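Local coordinates for ketosynthase (PDB 6KXF), which probably catalyses the decarboxylative condensation of a fatty acyl-ACP with malonyl-ACP to give a 3-oxoacyl-ACP, holo-ACP and carbon dioxide, at residues K331-H336 against P360-R365; D296-H301 against Q389-A394; A6-V11 against L240-S245; Q104-V109 against D190-G195. All coordinates share one frame; numbering follows the deposited sequence.

Interaction 1: K331-H336 against P360-R365; sequences KSMLGH and PTINHR. With DYF ([(3~{R})-2,2-dimethyl-4-[[3-[2-[[(~{E})-oct-2-enoyl]amino]ethylamino]-3-oxidanylidene-propyl]amino]-3-oxidanyl-4-oxidanylidene-butyl] dihydrogen phosphate), chain D.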
# COMPACT_ATOMS: atom_id res chain seq x y z
N LYS A 331 -5.96 1.89 -19.66
CA LYS A 331 -4.99 3.01 -19.47
C LYS A 331 -4.65 3.74 -20.79
O LYS A 331 -4.15 4.87 -20.74
CB LYS A 331 -3.72 2.47 -18.82
CG LYS A 331 -3.93 1.98 -17.39
CD LYS A 331 -2.64 1.65 -16.67
CE LYS A 331 -2.85 1.00 -15.32
NZ LYS A 331 -3.74 -0.18 -15.41
N SER A 332 -4.91 3.12 -21.95
CA SER A 332 -4.82 3.85 -23.25
C SER A 332 -5.68 5.13 -23.21
O SER A 332 -5.32 6.17 -23.78
CB SER A 332 -5.18 2.97 -24.42
OG SER A 332 -6.55 2.59 -24.39
N MET A 333 -6.83 5.05 -22.53
CA MET A 333 -7.78 6.16 -22.43
C MET A 333 -7.53 6.99 -21.15
O MET A 333 -7.51 8.18 -21.20
CB MET A 333 -9.21 5.64 -22.41
CG MET A 333 -9.64 5.02 -23.72
SD MET A 333 -11.29 4.28 -23.64
CE MET A 333 -10.83 2.64 -23.06
N LEU A 334 -7.34 6.32 -20.00
CA LEU A 334 -7.31 6.99 -18.66
C LEU A 334 -5.93 7.53 -18.29
O LEU A 334 -5.81 8.29 -17.35
CB LEU A 334 -7.72 5.97 -17.58
CG LEU A 334 -9.20 5.59 -17.58
CD1 LEU A 334 -9.51 4.67 -16.40
CD2 LEU A 334 -10.06 6.84 -17.56
N GLY A 335 -4.88 7.05 -18.97
CA GLY A 335 -3.55 7.13 -18.40
C GLY A 335 -3.45 6.24 -17.18
O GLY A 335 -4.31 5.38 -16.94
N HIS A 336 -2.39 6.43 -16.38
CA HIS A 336 -2.16 5.55 -15.23
C HIS A 336 -2.67 6.26 -13.96
O HIS A 336 -2.01 7.14 -13.43
CB HIS A 336 -0.69 5.13 -15.13
CG HIS A 336 -0.42 3.97 -14.22
ND1 HIS A 336 -1.28 3.62 -13.21
CD2 HIS A 336 0.63 3.14 -14.12
CE1 HIS A 336 -0.81 2.57 -12.57
NE2 HIS A 336 0.38 2.26 -13.11
N PRO A 360 -11.87 -0.29 -26.10
CA PRO A 360 -10.70 -0.38 -26.98
C PRO A 360 -9.35 -0.07 -26.33
O PRO A 360 -9.27 0.68 -25.35
CB PRO A 360 -10.98 0.74 -28.01
CG PRO A 360 -11.75 1.75 -27.22
CD PRO A 360 -12.62 0.95 -26.28
N THR A 361 -8.27 -0.59 -26.92
CA THR A 361 -6.93 -0.04 -26.72
C THR A 361 -6.74 1.07 -27.76
O THR A 361 -6.55 0.76 -28.95
CB THR A 361 -5.86 -1.13 -26.87
OG1 THR A 361 -6.19 -2.25 -26.03
CG2 THR A 361 -4.46 -0.63 -26.55
N ILE A 362 -6.76 2.34 -27.32
CA ILE A 362 -6.69 3.45 -28.26
C ILE A 362 -5.21 3.80 -28.53
O ILE A 362 -4.28 3.25 -27.91
CB ILE A 362 -7.54 4.67 -27.80
CG1 ILE A 362 -6.96 5.38 -26.59
CG2 ILE A 362 -9.02 4.29 -27.58
CD1 ILE A 362 -7.44 6.78 -26.38
N ASN A 363 -5.02 4.73 -29.47
CA ASN A 363 -3.69 5.23 -29.86
C ASN A 363 -2.84 4.09 -30.45
O ASN A 363 -1.61 4.14 -30.39
CB ASN A 363 -2.96 5.91 -28.70
CG ASN A 363 -3.78 6.97 -28.01
OD1 ASN A 363 -4.47 7.75 -28.68
ND2 ASN A 363 -3.66 7.01 -26.68
N HIS A 364 -3.50 3.08 -31.05
CA HIS A 364 -2.82 1.89 -31.46
C HIS A 364 -2.49 1.98 -32.96
O HIS A 364 -3.32 2.34 -33.72
CB HIS A 364 -3.67 0.68 -31.17
CG HIS A 364 -2.91 -0.59 -31.28
ND1 HIS A 364 -1.95 -0.93 -30.36
CD2 HIS A 364 -2.94 -1.57 -32.21
CE1 HIS A 364 -1.44 -2.10 -30.69
NE2 HIS A 364 -2.03 -2.52 -31.82
N ARG A 365 -1.25 1.66 -33.34
CA ARG A 365 -0.82 1.79 -34.76
C ARG A 365 -0.33 0.46 -35.30
O ARG A 365 -0.74 0.05 -36.35
CB ARG A 365 0.30 2.80 -34.92
CG ARG A 365 -0.07 4.18 -34.42
CD ARG A 365 1.16 4.83 -33.85
NE ARG A 365 1.51 6.01 -34.61
CZ ARG A 365 2.60 6.72 -34.40
NH1 ARG A 365 3.55 6.24 -33.61
NH2 ARG A 365 2.71 7.92 -34.94
C29 DYF D . 5.28 4.29 -8.03
C26 DYF D . 3.11 2.03 -10.41
C25 DYF D . 3.79 1.29 -11.30
O13 DYF D . 9.65 -0.16 -16.58
C21 DYF D . 4.15 -2.17 -12.32
C17 DYF D . 5.73 -1.21 -15.46
O11 DYF D . 11.99 -1.81 -14.48
N22 DYF D . 3.20 -1.21 -12.23
C10 DYF D . 11.70 -0.97 -15.58
N19 DYF D . 5.32 -2.12 -14.43
C30 DYF D . 5.26 4.26 -6.48
C31 DYF D . 6.03 5.38 -5.76
N14 DYF D . 9.40 -1.07 -14.51
C28 DYF D . 4.63 3.01 -8.57
C27 DYF D . 3.68 3.28 -9.72
C23 DYF D . 3.03 0.13 -11.99
C20 DYF D . 4.00 -2.30 -13.89
C16 DYF D . 7.23 -1.34 -15.67
C15 DYF D . 7.98 -0.80 -14.48
C12 DYF D . 10.19 -0.68 -15.65
C01 DYF D . 12.15 1.05 -14.09
C02 DYF D . 12.58 0.28 -15.36
C03 DYF D . 12.58 1.24 -16.56
C04 DYF D . 14.03 -0.25 -15.18
O05 DYF D . 14.43 -0.90 -16.36
P06 DYF D . 14.73 -2.53 -16.46
O07 DYF D . 16.24 -2.72 -16.44
O08 DYF D . 14.21 -2.96 -17.82
O09 DYF D . 14.30 -3.31 -15.23
O18 DYF D . 5.02 -0.45 -16.08
O24 DYF D . 1.89 0.18 -12.40
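Ser332 faces the loop 360-365 and takes a backbone N-H from it. Ile362 N donates to Ser332 OG at 2.9 Å, and the bond is nearly straight at 166°. The hydroxyl sits between its own backbone N and carbonyl carbon (chi1 66°), a position that turns OG toward the loop. Ser332 OG is also hydrogen-bonded to Ala329 O, so two partners grip it in this buried setting. The side chain of Ile362 lies against the same residue, with Ile362 CG1 3.3 Å from Ser332 O. Its tip goes on to Met333, where Ile362 CD1 meets Met333 CG at 3.9 Å. The two side chains cross at about a right angle. Met333 then bends at chi3 (-88°), which carries its methyl over to the start of the loop. There Met333 CE lies 3.4 Å from Pro360 O and 4.1 Å from Pro360 CD. At the far end of 331-336, His336 NE2 donates a straight bond of 2.7 Å to the amide oxygen O24 of the bound pantetheine-like ligand. The short helix 331-334 thus packs its Ser332 and Met333 side on the loop that follows strand 357-358. Helix 25-34 touches Met333 and Leu334, and helix 341-355 touches Lys331, Leu334 and His336.

Interaction 2: D296-H301 against Q389-A394; sequences DFISAH and QNNSSA. With DYF ([(3~{R})-2,2-dimethyl-4-[[3-[2-[[(~{E})-oct-2-enoyl]amino]ethylamino]-3-oxidanylidene-propyl]amino]-3-oxidanyl-4-oxidanylidene-butyl] dihydrogen phosphate), chain D.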
# COMPACT_ATOMS: atom_id res chain seq x y z
N ASP A 296 -14.05 -14.04 -21.68
CA ASP A 296 -14.41 -13.29 -22.88
C ASP A 296 -13.33 -12.27 -23.25
O ASP A 296 -13.08 -12.03 -24.45
CB ASP A 296 -15.83 -12.72 -22.73
CG ASP A 296 -16.84 -13.87 -22.69
OD1 ASP A 296 -16.72 -14.72 -23.57
OD2 ASP A 296 -17.68 -13.95 -21.74
N PHE A 297 -12.73 -11.58 -22.28
CA PHE A 297 -11.58 -10.74 -22.58
C PHE A 297 -10.87 -10.41 -21.28
O PHE A 297 -11.41 -10.62 -20.18
CB PHE A 297 -12.00 -9.46 -23.34
CG PHE A 297 -12.58 -8.35 -22.50
CD1 PHE A 297 -11.76 -7.38 -21.94
CD2 PHE A 297 -13.95 -8.24 -22.31
CE1 PHE A 297 -12.28 -6.33 -21.21
CE2 PHE A 297 -14.47 -7.18 -21.57
CZ PHE A 297 -13.64 -6.23 -21.03
N ILE A 298 -9.63 -9.93 -21.44
CA ILE A 298 -8.78 -9.51 -20.37
C ILE A 298 -8.60 -7.99 -20.44
O ILE A 298 -8.18 -7.44 -21.48
CB ILE A 298 -7.42 -10.21 -20.48
CG1 ILE A 298 -7.57 -11.73 -20.53
CG2 ILE A 298 -6.49 -9.71 -19.34
CD1 ILE A 298 -6.24 -12.46 -20.72
N SER A 299 -8.85 -7.35 -19.29
CA SER A 299 -8.44 -5.99 -19.03
C SER A 299 -7.01 -6.00 -18.45
O SER A 299 -6.83 -6.28 -17.29
CB SER A 299 -9.44 -5.29 -18.13
OG SER A 299 -8.92 -4.06 -17.64
N ALA A 300 -6.02 -5.72 -19.30
CA ALA A 300 -4.66 -5.81 -18.97
C ALA A 300 -4.27 -4.65 -18.06
O ALA A 300 -4.82 -3.56 -18.16
CB ALA A 300 -3.79 -5.78 -20.21
N HIS A 301 -3.27 -4.91 -17.22
CA HIS A 301 -2.67 -3.85 -16.47
C HIS A 301 -2.12 -2.81 -17.46
O HIS A 301 -2.36 -1.61 -17.27
CB HIS A 301 -1.63 -4.37 -15.50
CG HIS A 301 -1.08 -3.29 -14.62
ND1 HIS A 301 -1.87 -2.63 -13.69
CD2 HIS A 301 0.15 -2.73 -14.55
CE1 HIS A 301 -1.13 -1.73 -13.05
NE2 HIS A 301 0.11 -1.79 -13.54
N GLN A 389 -11.57 -10.85 -17.01
CA GLN A 389 -10.40 -10.86 -16.14
C GLN A 389 -9.76 -9.47 -16.10
O GLN A 389 -9.52 -8.85 -17.16
CB GLN A 389 -9.39 -11.87 -16.69
CG GLN A 389 -8.07 -11.98 -15.94
CD GLN A 389 -7.15 -13.01 -16.55
OE1 GLN A 389 -7.57 -14.13 -16.90
NE2 GLN A 389 -5.89 -12.65 -16.72
N ASN A 390 -9.50 -8.95 -14.89
CA ASN A 390 -8.91 -7.63 -14.70
C ASN A 390 -7.57 -7.83 -14.00
O ASN A 390 -7.51 -8.22 -12.81
CB ASN A 390 -9.89 -6.73 -13.92
CG ASN A 390 -9.43 -5.28 -13.78
OD1 ASN A 390 -9.23 -4.60 -14.78
ND2 ASN A 390 -9.29 -4.80 -12.54
N ASN A 391 -6.48 -7.50 -14.72
CA ASN A 391 -5.13 -7.66 -14.24
C ASN A 391 -4.66 -6.37 -13.56
O ASN A 391 -4.99 -5.24 -14.00
CB ASN A 391 -4.12 -7.95 -15.35
CG ASN A 391 -4.27 -9.31 -15.99
OD1 ASN A 391 -5.05 -10.16 -15.54
ND2 ASN A 391 -3.50 -9.51 -17.07
N SER A 392 -3.79 -6.55 -12.56
CA SER A 392 -3.05 -5.43 -11.99
C SER A 392 -1.73 -5.95 -11.47
O SER A 392 -1.62 -7.13 -11.10
CB SER A 392 -3.81 -4.70 -10.90
OG SER A 392 -3.97 -5.52 -9.72
N SER A 393 -0.74 -5.07 -11.45
CA SER A 393 0.52 -5.39 -10.82
C SER A 393 1.22 -4.09 -10.44
O SER A 393 0.80 -2.98 -10.79
CB SER A 393 1.36 -6.31 -11.69
OG SER A 393 2.14 -5.57 -12.60
N ALA A 394 2.26 -4.23 -9.61
CA ALA A 394 2.91 -3.08 -9.03
C ALA A 394 4.40 -3.35 -8.79
O ALA A 394 4.84 -4.49 -8.92
CB ALA A 394 2.21 -2.77 -7.73
C29 DYF D . 5.28 4.29 -8.03
C26 DYF D . 3.11 2.03 -10.41
C25 DYF D . 3.79 1.29 -11.30
O13 DYF D . 9.65 -0.16 -16.58
C21 DYF D . 4.15 -2.17 -12.32
C17 DYF D . 5.73 -1.21 -15.46
O11 DYF D . 11.99 -1.81 -14.48
N22 DYF D . 3.20 -1.21 -12.23
C10 DYF D . 11.70 -0.97 -15.58
N19 DYF D . 5.32 -2.12 -14.43
C30 DYF D . 5.26 4.26 -6.48
C31 DYF D . 6.03 5.38 -5.76
N14 DYF D . 9.40 -1.07 -14.51
C28 DYF D . 4.63 3.01 -8.57
C27 DYF D . 3.68 3.28 -9.72
C23 DYF D . 3.03 0.13 -11.99
C20 DYF D . 4.00 -2.30 -13.89
C16 DYF D . 7.23 -1.34 -15.67
C15 DYF D . 7.98 -0.80 -14.48
C12 DYF D . 10.19 -0.68 -15.65
C01 DYF D . 12.15 1.05 -14.09
C02 DYF D . 12.58 0.28 -15.36
C03 DYF D . 12.58 1.24 -16.56
C04 DYF D . 14.03 -0.25 -15.18
O05 DYF D . 14.43 -0.90 -16.36
P06 DYF D . 14.73 -2.53 -16.46
O07 DYF D . 16.24 -2.72 -16.44
O08 DYF D . 14.21 -2.96 -17.82
O09 DYF D . 14.30 -3.31 -15.23
O18 DYF D . 5.02 -0.45 -16.08
O24 DYF D . 1.89 0.18 -12.40
O HOH W 1 -4.46 -1.94 -13.08
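His301 lies against Ser392 and Ser393 and reaches the bound ligand with its ring. Its CB is 3.8 Å from Asn391 O. With CG anti to the backbone N (chi1 -175°), the ring extends past Ser392 to Ser393. CG comes closest to Ser393 N, which sits over the ring centre, 3.5 Å above the plane. CD2 faces Ser393 O and ligand C20. His301 ND1 is 2.7 Å from a water, which bonds weakly to Asn391 O. CE1 of His301 comes within 3.2 Å of Ser393 O. At the tip, His301 NE2 donates to the ligand amide oxygen O24 at 2.9 Å (160°). With an alanine here, O24 would probably lose this N-H and a gap would open beside Ser393.

Behind the histidine the two strands pair in parallel. Gln389 N donates to Phe297 O, Ser299 N to Gln389 O, and Asn391 N to Ser299 O. Ile298 and Gln389 lie side by side on one face. There Gln389 NE2 donates in its own amide plane to Asn391 OD1 at 2.9 Å, while Gln389 OE1 is bonded to Tyr320 and Asn391 ND2 to Glu312. On the other face Ser299 OG is 2.9 Å from Asn390 OD1, and Asn390 ND2 is held by Asn174 and Ser342. A histidine in the loop after a core strand, with His336 bonded to the same O24, fits the Cys-His-His active site of thiolase-fold KAS I/II enzymes.

Interaction 3: A6-V11 against L240-S245; sequences ARRRVV and LESLES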
# COMPACT_ATOMS: atom_id res chain seq x y z
N ALA A 6 -22.14 -24.46 0.14
CA ALA A 6 -21.79 -23.65 -1.06
C ALA A 6 -21.43 -22.22 -0.63
O ALA A 6 -22.02 -21.65 0.30
CB ALA A 6 -22.91 -23.64 -2.08
N ARG A 7 -20.44 -21.64 -1.29
CA ARG A 7 -19.90 -20.38 -0.84
C ARG A 7 -20.87 -19.23 -1.17
O ARG A 7 -21.75 -19.31 -2.05
CB ARG A 7 -18.52 -20.15 -1.44
CG ARG A 7 -18.55 -19.96 -2.94
CD ARG A 7 -17.13 -19.65 -3.34
NE ARG A 7 -17.09 -19.45 -4.77
CZ ARG A 7 -15.98 -19.40 -5.45
NH1 ARG A 7 -16.03 -19.24 -6.76
NH2 ARG A 7 -14.83 -19.52 -4.80
N ARG A 8 -20.72 -18.16 -0.43
CA ARG A 8 -21.60 -17.01 -0.54
C ARG A 8 -21.35 -16.34 -1.90
O ARG A 8 -20.22 -16.20 -2.32
CB ARG A 8 -21.34 -16.04 0.62
CG ARG A 8 -21.89 -16.50 1.95
CD ARG A 8 -21.99 -15.37 2.95
NE ARG A 8 -23.17 -14.51 2.79
CZ ARG A 8 -23.34 -13.36 3.43
NH1 ARG A 8 -22.29 -12.73 3.96
NH2 ARG A 8 -24.56 -12.85 3.53
N ARG A 9 -22.42 -15.93 -2.55
CA ARG A 9 -22.31 -15.14 -3.78
C ARG A 9 -22.27 -13.63 -3.46
O ARG A 9 -22.94 -13.14 -2.54
CB ARG A 9 -23.45 -15.54 -4.71
CG ARG A 9 -23.31 -16.98 -5.18
CD ARG A 9 -23.60 -17.07 -6.66
NE ARG A 9 -25.01 -17.08 -6.87
CZ ARG A 9 -25.62 -16.80 -8.00
NH1 ARG A 9 -25.00 -16.23 -9.01
NH2 ARG A 9 -26.90 -17.11 -8.10
N VAL A 10 -21.43 -12.91 -4.19
CA VAL A 10 -21.16 -11.49 -3.96
C VAL A 10 -21.31 -10.76 -5.30
O VAL A 10 -20.71 -11.14 -6.29
CB VAL A 10 -19.75 -11.32 -3.37
CG1 VAL A 10 -19.30 -9.86 -3.34
CG2 VAL A 10 -19.61 -11.97 -1.99
N VAL A 11 -22.13 -9.71 -5.31
CA VAL A 11 -22.48 -8.97 -6.51
C VAL A 11 -22.09 -7.49 -6.34
O VAL A 11 -21.92 -7.00 -5.21
CB VAL A 11 -23.98 -9.14 -6.85
CG1 VAL A 11 -24.30 -10.54 -7.33
CG2 VAL A 11 -24.89 -8.73 -5.71
N LEU A 240 -19.81 -3.80 -3.09
CA LEU A 240 -19.88 -5.25 -3.07
C LEU A 240 -20.92 -5.59 -2.02
O LEU A 240 -20.91 -4.97 -0.97
CB LEU A 240 -18.53 -5.87 -2.70
CG LEU A 240 -17.49 -5.97 -3.81
CD1 LEU A 240 -16.99 -4.60 -4.20
CD2 LEU A 240 -16.32 -6.86 -3.37
N GLU A 241 -21.79 -6.58 -2.33
CA GLU A 241 -22.94 -6.85 -1.50
C GLU A 241 -23.26 -8.35 -1.62
O GLU A 241 -23.07 -8.91 -2.68
CB GLU A 241 -24.07 -5.93 -1.98
CG GLU A 241 -25.33 -6.00 -1.15
CD GLU A 241 -26.36 -4.92 -1.44
OE1 GLU A 241 -26.14 -4.09 -2.35
OE2 GLU A 241 -27.40 -4.92 -0.74
N SER A 242 -23.71 -9.00 -0.54
CA SER A 242 -24.16 -10.38 -0.63
C SER A 242 -25.32 -10.46 -1.63
O SER A 242 -26.23 -9.57 -1.70
CB SER A 242 -24.60 -10.91 0.73
OG SER A 242 -25.64 -10.12 1.28
N LEU A 243 -25.37 -11.53 -2.41
CA LEU A 243 -26.57 -11.68 -3.28
C LEU A 243 -27.87 -11.57 -2.46
O LEU A 243 -28.81 -10.91 -2.88
CB LEU A 243 -26.48 -13.03 -3.97
CG LEU A 243 -27.57 -13.32 -4.97
CD1 LEU A 243 -27.71 -12.17 -5.96
CD2 LEU A 243 -27.27 -14.63 -5.66
N GLU A 244 -27.90 -12.21 -1.27
CA GLU A 244 -29.09 -12.20 -0.44
C GLU A 244 -29.49 -10.75 -0.10
O GLU A 244 -30.69 -10.40 -0.15
CB GLU A 244 -28.88 -13.05 0.81
CG GLU A 244 -28.59 -14.50 0.49
CD GLU A 244 -27.14 -14.86 0.80
OE1 GLU A 244 -26.92 -15.64 1.76
OE2 GLU A 244 -26.21 -14.31 0.10
N SER A 245 -28.53 -9.90 0.26
CA SER A 245 -28.86 -8.48 0.61
C SER A 245 -29.40 -7.74 -0.62
O SER A 245 -30.40 -7.04 -0.55
CB SER A 245 -27.70 -7.76 1.24
OG SER A 245 -28.05 -6.40 1.47
O HOH W 2 -24.96 -16.48 -1.60
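Arg9 and Val11 pair with Glu241 and Leu243 through three backbone hydrogen bonds. Val11 N donates to Glu241 O, and Glu241 N returns a bond to Val11 O. Leu243 N reaches Arg9 O at 2.9 Å from above the carbonyl plane, where the second segment turns from strand into helix. Ser242 is the N-cap of that helix, and its OG accepts from Ser245 N at 3.1 Å. A water joins Arg9 N to Glu244 OE2.

The packing contacts centre on Leu243 and the valines. Leu243 CD2 lies 3.2 Å above one face of the Arg9 guanidinium, toward its rim, and the two side chains run side by side. The guanidinium itself is paired with Glu256. Leu243 CD1 meets Val11 CG1 at 4.0 Å, and Val10 CG1 packs on Leu240 CB at 4.1 Å. Arg8 bends at chi3 (81°), and one face of its guanidinium lies over Ser242 CB, 3.4 Å from NH2 of Arg8.

Across the two segments the opposite charges stay apart: Arg8 NE is 4.0 Å from Glu244 OE1. The firm partner of Arg8 is Asp190. A leucine in place of Arg8 would probably leave Asp190 without its salt-bridge mate.

The contact pairs strand 10-19 with strand 234-242 where the latter runs into the start of helix 243-248. Helix 172-185 packs on Val10 and Leu240, and Val10 is bonded to strand 255-264 through Val257.

Interaction 4: Q104-V109 against D190-G195; sequences QAVITV and DIALCG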
# COMPACT_ATOMS: atom_id res chain seq x y z
N GLN A 104 -22.68 -3.42 9.95
CA GLN A 104 -21.29 -3.82 9.97
C GLN A 104 -20.83 -3.86 8.50
O GLN A 104 -21.49 -4.45 7.66
CB GLN A 104 -21.07 -5.17 10.67
CG GLN A 104 -19.75 -5.20 11.46
CD GLN A 104 -19.15 -6.57 11.70
OE1 GLN A 104 -19.79 -7.44 12.26
NE2 GLN A 104 -17.89 -6.76 11.31
N ALA A 105 -19.71 -3.21 8.21
CA ALA A 105 -19.25 -3.11 6.82
C ALA A 105 -17.73 -3.04 6.80
O ALA A 105 -17.09 -2.83 7.81
CB ALA A 105 -19.89 -1.89 6.18
N VAL A 106 -17.16 -3.26 5.61
CA VAL A 106 -15.77 -3.05 5.35
C VAL A 106 -15.68 -1.90 4.35
O VAL A 106 -16.49 -1.86 3.45
CB VAL A 106 -15.17 -4.36 4.80
CG1 VAL A 106 -13.94 -4.12 3.99
CG2 VAL A 106 -14.89 -5.36 5.92
N ILE A 107 -14.73 -0.99 4.54
CA ILE A 107 -14.41 0.09 3.57
C ILE A 107 -12.91 -0.02 3.31
O ILE A 107 -12.13 0.13 4.24
CB ILE A 107 -14.80 1.50 4.08
CG1 ILE A 107 -16.31 1.62 4.29
CG2 ILE A 107 -14.31 2.52 3.09
CD1 ILE A 107 -16.77 2.95 4.88
N THR A 108 -12.52 -0.40 2.09
CA THR A 108 -11.11 -0.53 1.79
C THR A 108 -10.81 0.21 0.48
O THR A 108 -11.40 -0.08 -0.55
CB THR A 108 -10.59 -1.97 1.95
OG1 THR A 108 -9.43 -2.25 1.15
CG2 THR A 108 -11.64 -3.00 1.72
N VAL A 109 -9.87 1.15 0.59
CA VAL A 109 -9.44 2.01 -0.46
C VAL A 109 -7.95 1.79 -0.74
O VAL A 109 -7.10 1.83 0.18
CB VAL A 109 -9.69 3.48 -0.07
CG1 VAL A 109 -9.26 4.39 -1.22
CG2 VAL A 109 -11.13 3.72 0.35
N ASP A 190 -22.02 -8.13 5.15
CA ASP A 190 -22.83 -8.35 3.94
C ASP A 190 -22.62 -7.22 2.91
O ASP A 190 -23.21 -7.24 1.84
CB ASP A 190 -24.30 -8.47 4.32
CG ASP A 190 -24.62 -9.75 5.10
OD1 ASP A 190 -23.82 -10.71 5.04
OD2 ASP A 190 -25.69 -9.79 5.74
N ILE A 191 -21.80 -6.23 3.24
CA ILE A 191 -21.60 -5.07 2.35
C ILE A 191 -20.17 -4.53 2.53
O ILE A 191 -19.65 -4.40 3.64
CB ILE A 191 -22.72 -4.02 2.62
CG1 ILE A 191 -22.87 -3.04 1.46
CG2 ILE A 191 -22.50 -3.28 3.92
CD1 ILE A 191 -24.31 -2.72 1.15
N ALA A 192 -19.52 -4.17 1.40
CA ALA A 192 -18.18 -3.60 1.42
C ALA A 192 -18.07 -2.53 0.32
O ALA A 192 -18.62 -2.72 -0.75
CB ALA A 192 -17.19 -4.71 1.20
N LEU A 193 -17.45 -1.39 0.66
CA LEU A 193 -17.15 -0.34 -0.27
C LEU A 193 -15.64 -0.40 -0.54
O LEU A 193 -14.85 -0.24 0.38
CB LEU A 193 -17.53 1.01 0.36
CG LEU A 193 -19.00 1.15 0.79
CD1 LEU A 193 -19.26 2.57 1.28
CD2 LEU A 193 -19.96 0.80 -0.32
N CYS A 194 -15.27 -0.69 -1.78
CA CYS A 194 -13.94 -1.05 -2.15
C CYS A 194 -13.54 -0.32 -3.44
O CYS A 194 -14.33 -0.16 -4.35
CB CYS A 194 -13.81 -2.55 -2.41
SG CYS A 194 -14.49 -3.56 -1.04
N GLY A 195 -12.27 0.06 -3.52
CA GLY A 195 -11.73 0.61 -4.75
C GLY A 195 -10.38 1.25 -4.50
O GLY A 195 -9.59 0.68 -3.77
O HOH W 3 -23.25 -6.41 7.14
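Val106 and Thr108 alternate with Ile191, Leu193 and Gly195 in a ladder of parallel backbone hydrogen bonds. Leu193 N donates to Val106 O at 3.0 Å, Thr108 N to Leu193 O at 2.9 Å, and Gly195 N to Thr108 O at 3.1 Å. The first rung, Val106 N to Ile191 O, is weak at 3.4 Å. CA-H...O contacts fill in between, as from Cys194 CA to Thr108 O. Before the strands begin, a water donates to Gln104 O and accepts from Asp190 N, so it bridges the two segments where they are too far apart to bond directly.

The side-chain contacts are mostly apolar. Ala105 CB touches Ile191 CG2 at 3.7 Å. Ile107 and Leu193 lie side by side on one face, pointing the same way, with CG1 of Ile107 4.2 Å from CB of Leu193. On the other face Val106 CB meets Ala192 CB. Thr108 places OG1 anti to its backbone N (chi1 155°); its methyl CG2 faces Cys194 SG at 4.0 Å.

This is a buried core strand pair in the N-terminal half of the thiolase fold. Its backbone polarity is met within the sheet, mainly apolar groups pack on both faces, and the hydroxyl of Thr108 is satisfied by Ser176.

From the N terminus, interaction 3 comes first and closes a long loop, joining 6-11 to 240-245. Interaction 4 lies within that loop and pairs 104-109 with 190-195. The two touch through the Arg8-Asp190 pair and a probable backbone bond between Leu240 and Ala192, and strands 191-198 and 234-242 are neighbours in the sheet. Farther along the chain, interaction 2 joins 296-301 to 389-394 and encloses interaction 1, between 331-336 and 360-365. These also touch, through Lys331 NZ and His301 O, and they share the ligand. No pair of loops crosses. Interactions 2, 3 and 4 all reach the same large sheet, while interaction 1 ties a short helix to a loop near the probable active site.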